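Putative alpha/beta hydrolase fold protein (Candidatus Nitrososphaera gargensis, PDB 5A62) probably hydrolyses carboxylic esters, as an alpha/beta-hydrolase-fold enzyme of an ammonia-oxidising archaeon. Local coordinates at residues Asp79-Arg82 / Arg83-His87; Thr197-Gly200 / Asn201-Gln204. All blocks are in the same frame, centred on the assembly; numbering follows the deposited sequence.

Contact 1 of 2, residues Asp79-Arg82 / Arg83-His87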
loop_
_atom_site.group_PDB
_atom_site.type_symbol
_atom_site.label_atom_id
_atom_site.label_comp_id
_atom_site.label_asym_id
_atom_site.label_seq_id
_atom_site.Cartn_x
_atom_site.Cartn_y
_atom_site.Cartn_z
ATOM N N ASP A 79 -2.694 14.925 -3.292
ATOM C CA ASP A 79 -2.194 15.706 -4.424
ATOM C C ASP A 79 -3.241 15.755 -5.538
ATOM O O ASP A 79 -3.408 16.831 -6.147
ATOM C CB ASP A 79 -0.889 15.120 -4.902
ATOM C CG ASP A 79 0.233 15.238 -3.904
ATOM O OD1 ASP A 79 0.186 15.993 -2.955
ATOM O OD2 ASP A 79 1.254 14.541 -4.190
ATOM N N ASP A 80 -3.984 14.708 -5.782
ATOM C CA ASP A 80 -5.059 14.763 -6.790
ATOM C C ASP A 80 -6.049 15.798 -6.419
ATOM O O ASP A 80 -6.562 16.556 -7.273
ATOM C CB ASP A 80 -5.801 13.404 -6.876
ATOM C CG ASP A 80 -4.958 12.242 -7.437
ATOM O OD1 ASP A 80 -3.913 12.493 -8.107
ATOM O OD2 ASP A 80 -5.392 11.090 -7.164
ATOM N N LEU A 81 -6.445 15.863 -5.152
ATOM C CA LEU A 81 -7.421 16.867 -4.678
ATOM C C LEU A 81 -6.840 18.263 -4.770
ATOM O O LEU A 81 -7.562 19.197 -5.185
ATOM C CB LEU A 81 -7.777 16.568 -3.230
ATOM C CG LEU A 81 -8.730 17.545 -2.560
ATOM C CD1 LEU A 81 -10.011 17.707 -3.303
ATOM C CD2 LEU A 81 -8.997 17.122 -1.102
ATOM N N ARG A 82 -5.590 18.424 -4.386
ATOM C CA ARG A 82 -4.951 19.723 -4.515
ATOM C C ARG A 82 -4.986 20.214 -5.933
ATOM O O ARG A 82 -5.361 21.390 -6.169
ATOM C CB ARG A 82 -3.527 19.675 -3.999
ATOM C CG ARG A 82 -2.851 21.027 -4.024
ATOM C CD ARG A 82 -1.342 20.910 -3.771
ATOM N NE ARG A 82 -0.675 19.779 -4.480
ATOM C CZ ARG A 82 -0.214 19.765 -5.733
ATOM N NH1 ARG A 82 -0.295 20.813 -6.535
ATOM N NH2 ARG A 82 0.326 18.633 -6.208
ATOM N N ARG A 83 -4.700 19.355 -6.863
ATOM C CA ARG A 83 -4.696 19.754 -8.282
ATOM C C ARG A 83 -6.082 20.128 -8.693
ATOM O O ARG A 83 -6.283 21.106 -9.447
ATOM C CB ARG A 83 -4.114 18.647 -9.157
ATOM C CG ARG A 83 -2.606 18.535 -8.938
ATOM C CD ARG A 83 -1.829 17.812 -10.000
ATOM N NE ARG A 83 -2.437 16.524 -10.176
ATOM C CZ ARG A 83 -2.172 15.431 -9.467
ATOM N NH1 ARG A 83 -1.151 15.379 -8.609
ATOM N NH2 ARG A 83 -2.875 14.330 -9.765
ATOM N N LEU A 84 -7.103 19.406 -8.265
ATOM C CA LEU A 84 -8.473 19.749 -8.654
ATOM C C LEU A 84 -8.884 21.121 -8.091
ATOM O O LEU A 84 -9.490 21.923 -8.789
ATOM C CB LEU A 84 -9.455 18.662 -8.159
ATOM C CG LEU A 84 -10.920 18.927 -8.439
ATOM C CD1 LEU A 84 -11.221 19.002 -9.936
ATOM C CD2 LEU A 84 -11.759 17.852 -7.770
ATOM N N LEU A 85 -8.578 21.404 -6.825
ATOM C CA LEU A 85 -9.029 22.645 -6.220
ATOM C C LEU A 85 -8.217 23.793 -6.804
ATOM O O LEU A 85 -8.786 24.876 -7.011
ATOM C CB LEU A 85 -8.907 22.565 -4.691
ATOM C CG LEU A 85 -9.791 21.474 -4.079
ATOM C CD1 LEU A 85 -9.716 21.598 -2.571
ATOM C CD2 LEU A 85 -11.239 21.495 -4.585
ATOM N N GLU A 86 -6.967 23.607 -7.162
ATOM C CA GLU A 86 -6.216 24.618 -7.917
ATOM C C GLU A 86 -6.854 24.859 -9.271
ATOM O O GLU A 86 -7.007 26.026 -9.715
ATOM C CB GLU A 86 -4.782 24.208 -8.151
ATOM C CG GLU A 86 -3.894 24.113 -6.994
ATOM C CD GLU A 86 -2.552 23.418 -7.317
ATOM O OE1 GLU A 86 -2.299 22.893 -8.446
ATOM O OE2 GLU A 86 -1.743 23.371 -6.341
ATOM N N HIS A 87 -7.277 23.840 -9.961
ATOM C CA HIS A 87 -7.886 23.928 -11.322
ATOM C C HIS A 87 -9.122 24.724 -11.263
ATOM O O HIS A 87 -9.403 25.475 -12.256
ATOM C CB HIS A 87 -8.142 22.508 -11.794
ATOM C CG HIS A 87 -8.840 22.426 -13.087
ATOM N ND1 HIS A 87 -8.286 22.955 -14.239
ATOM C CD2 HIS A 87 -10.034 21.888 -13.433
ATOM C CE1 HIS A 87 -9.106 22.689 -15.238
ATOM N NE2 HIS A 87 -10.187 22.084 -14.790
#
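Leu81 and Leu85, one helical turn apart, make the compact side of this contact: Leu81 CD1 lies 3.9 Å from Leu85 CG. Both are covered by Tyr108 of helix 100-111, while Leu84 turns to Tyr56 of strand 52-56, so branched apolar side chains suit a helix face laid against the core. The backbone beneath is regular alpha-helix, its i to i+4 bonds running from Arg83 N to Asp79 O through Glu86 N to Arg82 O.

The looser side is that of Arg82 and Glu86, the glutamate exposed and the arginine partly so. Arg82 NH1 forms a salt bridge with Glu86 OE2 at 2.9 Å. The oxygen lies almost in the guanidinium plane, but the bond reaches the syn side of the carboxylate from 31° out of that group's plane. Arg82 swings CG away from its backbone N (chi1 -176°) and folds its chain at chi3, which brings the guanidinium beside the glutamate. Arg83 instead leans back along the helix, toward the buried part. One face of its guanidinium lies over Asp79 O and Asp80 CA, and Arg83 NH2 reaches Asp80 OD1 at 2.7 Å in a salt bridge whose hydrogen bond is weak, bent to 129°. Asp80 OD2 is held by Arg59, so this buried carboxylate has two arginine partners; Asp79 OD1 bonds instead to Gln75.

Arg82 NH2 and Arg83 NH1 are 4.3 Å apart, and their guanidinium planes are steeply inclined to each other. With Glu86 binding one arginine and Asp80 the other, their mutual repulsion is probably softened, and the two arginines around Asp80 would be expected to favour its ionised form.

Contact 2 of 2, residues Thr197-Gly200 / Asn201-Gln204; sequences TIPG and NVVQ
The carboxamide of Asn201 approaches the ring of Pro199 through its oxygen, Asn201 OD1 standing 3.6 Å from Pro199 CB. On the proline ring, CD and CG are approached by a methyl of Val202, with Val202 CG2 3.9 Å from Pro199 CD. Val202 puts CG1 anti to its backbone N (chi1 -175°), leaving CG2 beside that N and facing the turn, where it also comes within 3.5 Å of Pro199 O. A looser apolar approach joins it to Ile198 CG2. Met107 of helix 100-111 packs on both Pro199 and Val202, and Ile198 rests on Ile103 of that helix, so compact apolar side chains suit this flank.

Pro199 to Val202 form a type I beta turn that leads into helix 202-209 of the alpha/beta hydrolase fold. Pro199 opens the turn in an extended conformation (psi 154°), its ring giving Val202 CG2 an apolar surface. A water bridges the ends of the turn: it donates to Pro199 O at 2.7 Å and accepts from Val202 N at 3.2 Å. Asn201 occupies the N-cap position, yet its side chain makes no capping bond; chi1 of 72° sets CG between backbone N and carbonyl carbon, directing the amide oxygen back to the proline. Gly200 has no side chain, and its N-H donates a hydrogen bond to Glu131 OE2 of the second subunit, a residue that also packs on Pro199.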
loop_
_atom_site.group_PDB
_atom_site.type_symbol
_atom_site.label_atom_id
_atom_site.label_comp_id
_atom_site.label_asym_id
_atom_site.label_seq_id
_atom_site.Cartn_x
_atom_site.Cartn_y
_atom_site.Cartn_z
ATOM N N THR A 197 -1.070 3.323 4.124
ATOM C CA THR A 197 -0.099 4.400 3.924
ATOM C C THR A 197 -0.514 5.676 4.600
ATOM O O THR A 197 0.177 6.709 4.431
ATOM C CB THR A 197 0.171 4.671 2.432
ATOM O OG1 THR A 197 -0.976 5.315 1.869
ATOM C CG2 THR A 197 0.418 3.411 1.706
ATOM N N ILE A 198 -1.578 5.656 5.415
ATOM C CA ILE A 198 -1.981 6.879 6.164
ATOM C C ILE A 198 -0.857 7.186 7.178
ATOM O O ILE A 198 -0.468 6.250 7.901
ATOM C CB ILE A 198 -3.243 6.617 6.922
ATOM C CG1 ILE A 198 -4.417 6.331 5.973
ATOM C CG2 ILE A 198 -3.558 7.767 7.842
ATOM C CD1 ILE A 198 -5.601 5.721 6.709
ATOM N N PRO A 199 -0.373 8.388 7.236
ATOM C CA PRO A 199 0.718 8.710 8.198
ATOM C C PRO A 199 0.182 8.677 9.601
ATOM O O PRO A 199 -0.994 8.966 9.853
ATOM C CB PRO A 199 1.183 10.079 7.807
ATOM C CG PRO A 199 0.619 10.357 6.495
ATOM C CD PRO A 199 -0.603 9.468 6.309
ATOM N N GLY A 200 1.068 8.407 10.559
ATOM C CA GLY A 200 0.638 8.356 11.968
ATOM C C GLY A 200 0.469 9.711 12.627
ATOM O O GLY A 200 0.036 9.732 13.766
ATOM N N ASN A 201 0.833 10.783 11.971
ATOM C CA ASN A 201 0.769 12.130 12.580
ATOM C C ASN A 201 -0.316 13.048 12.010
ATOM O O ASN A 201 -0.221 14.266 12.124
ATOM C CB ASN A 201 2.121 12.810 12.455
ATOM C CG ASN A 201 2.456 13.253 11.032
ATOM O OD1 ASN A 201 1.853 12.842 10.031
ATOM N ND2 ASN A 201 3.429 14.146 10.942
ATOM N N VAL A 202 -1.352 12.508 11.337
ATOM C CA VAL A 202 -2.363 13.358 10.777
ATOM C C VAL A 202 -3.155 14.047 11.890
ATOM O O VAL A 202 -3.606 15.169 11.696
ATOM C CB VAL A 202 -3.297 12.636 9.779
ATOM C CG1 VAL A 202 -4.275 13.583 9.117
ATOM C CG2 VAL A 202 -2.503 11.933 8.716
ATOM N N VAL A 203 -3.420 13.376 12.989
ATOM C CA VAL A 203 -4.170 14.015 14.060
ATOM C C VAL A 203 -3.413 15.253 14.503
ATOM O O VAL A 203 -4.052 16.301 14.639
ATOM C CB VAL A 203 -4.427 13.095 15.264
ATOM C CG1 VAL A 203 -5.086 13.860 16.404
ATOM C CG2 VAL A 203 -5.222 11.839 14.891
ATOM N N GLN A 204 -2.114 15.183 14.693
ATOM C CA GLN A 204 -1.349 16.356 15.093
ATOM C C GLN A 204 -1.445 17.431 14.041
ATOM O O GLN A 204 -1.646 18.626 14.348
ATOM C CB GLN A 204 0.126 15.962 15.333
ATOM C CG GLN A 204 0.993 17.154 15.779
ATOM C CD GLN A 204 2.402 16.736 16.185
ATOM O OE1 GLN A 204 3.137 16.188 15.350
ATOM N NE2 GLN A 204 2.784 16.976 17.487
HETATM O O HOH W 1 -2.822 9.718 11.651
#

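Overall arrangement
Contact 1 comes first along the chain, within helix 74-87; contact 2 follows much later, where the loop after helix 185-194 enters helix 202-209. Their centres lie 20 Å apart and their nearest atoms about 11 Å, without touching. Helix 100-111 is their common neighbour, receiving side chains from both. Its first turn overlaps the end of a GxSxG sequence (Gly97, Ser99, Gly101), consistent with the nucleophile elbow of alpha/beta hydrolases. A second link is Thr197 OG1 in contact 2, hydrogen-bonded to Met74 N at the start of the helix that bears contact 1. Contact 2 lies both against helix 100-111 and at the subunit interface, whereas contact 1 belongs to one chain.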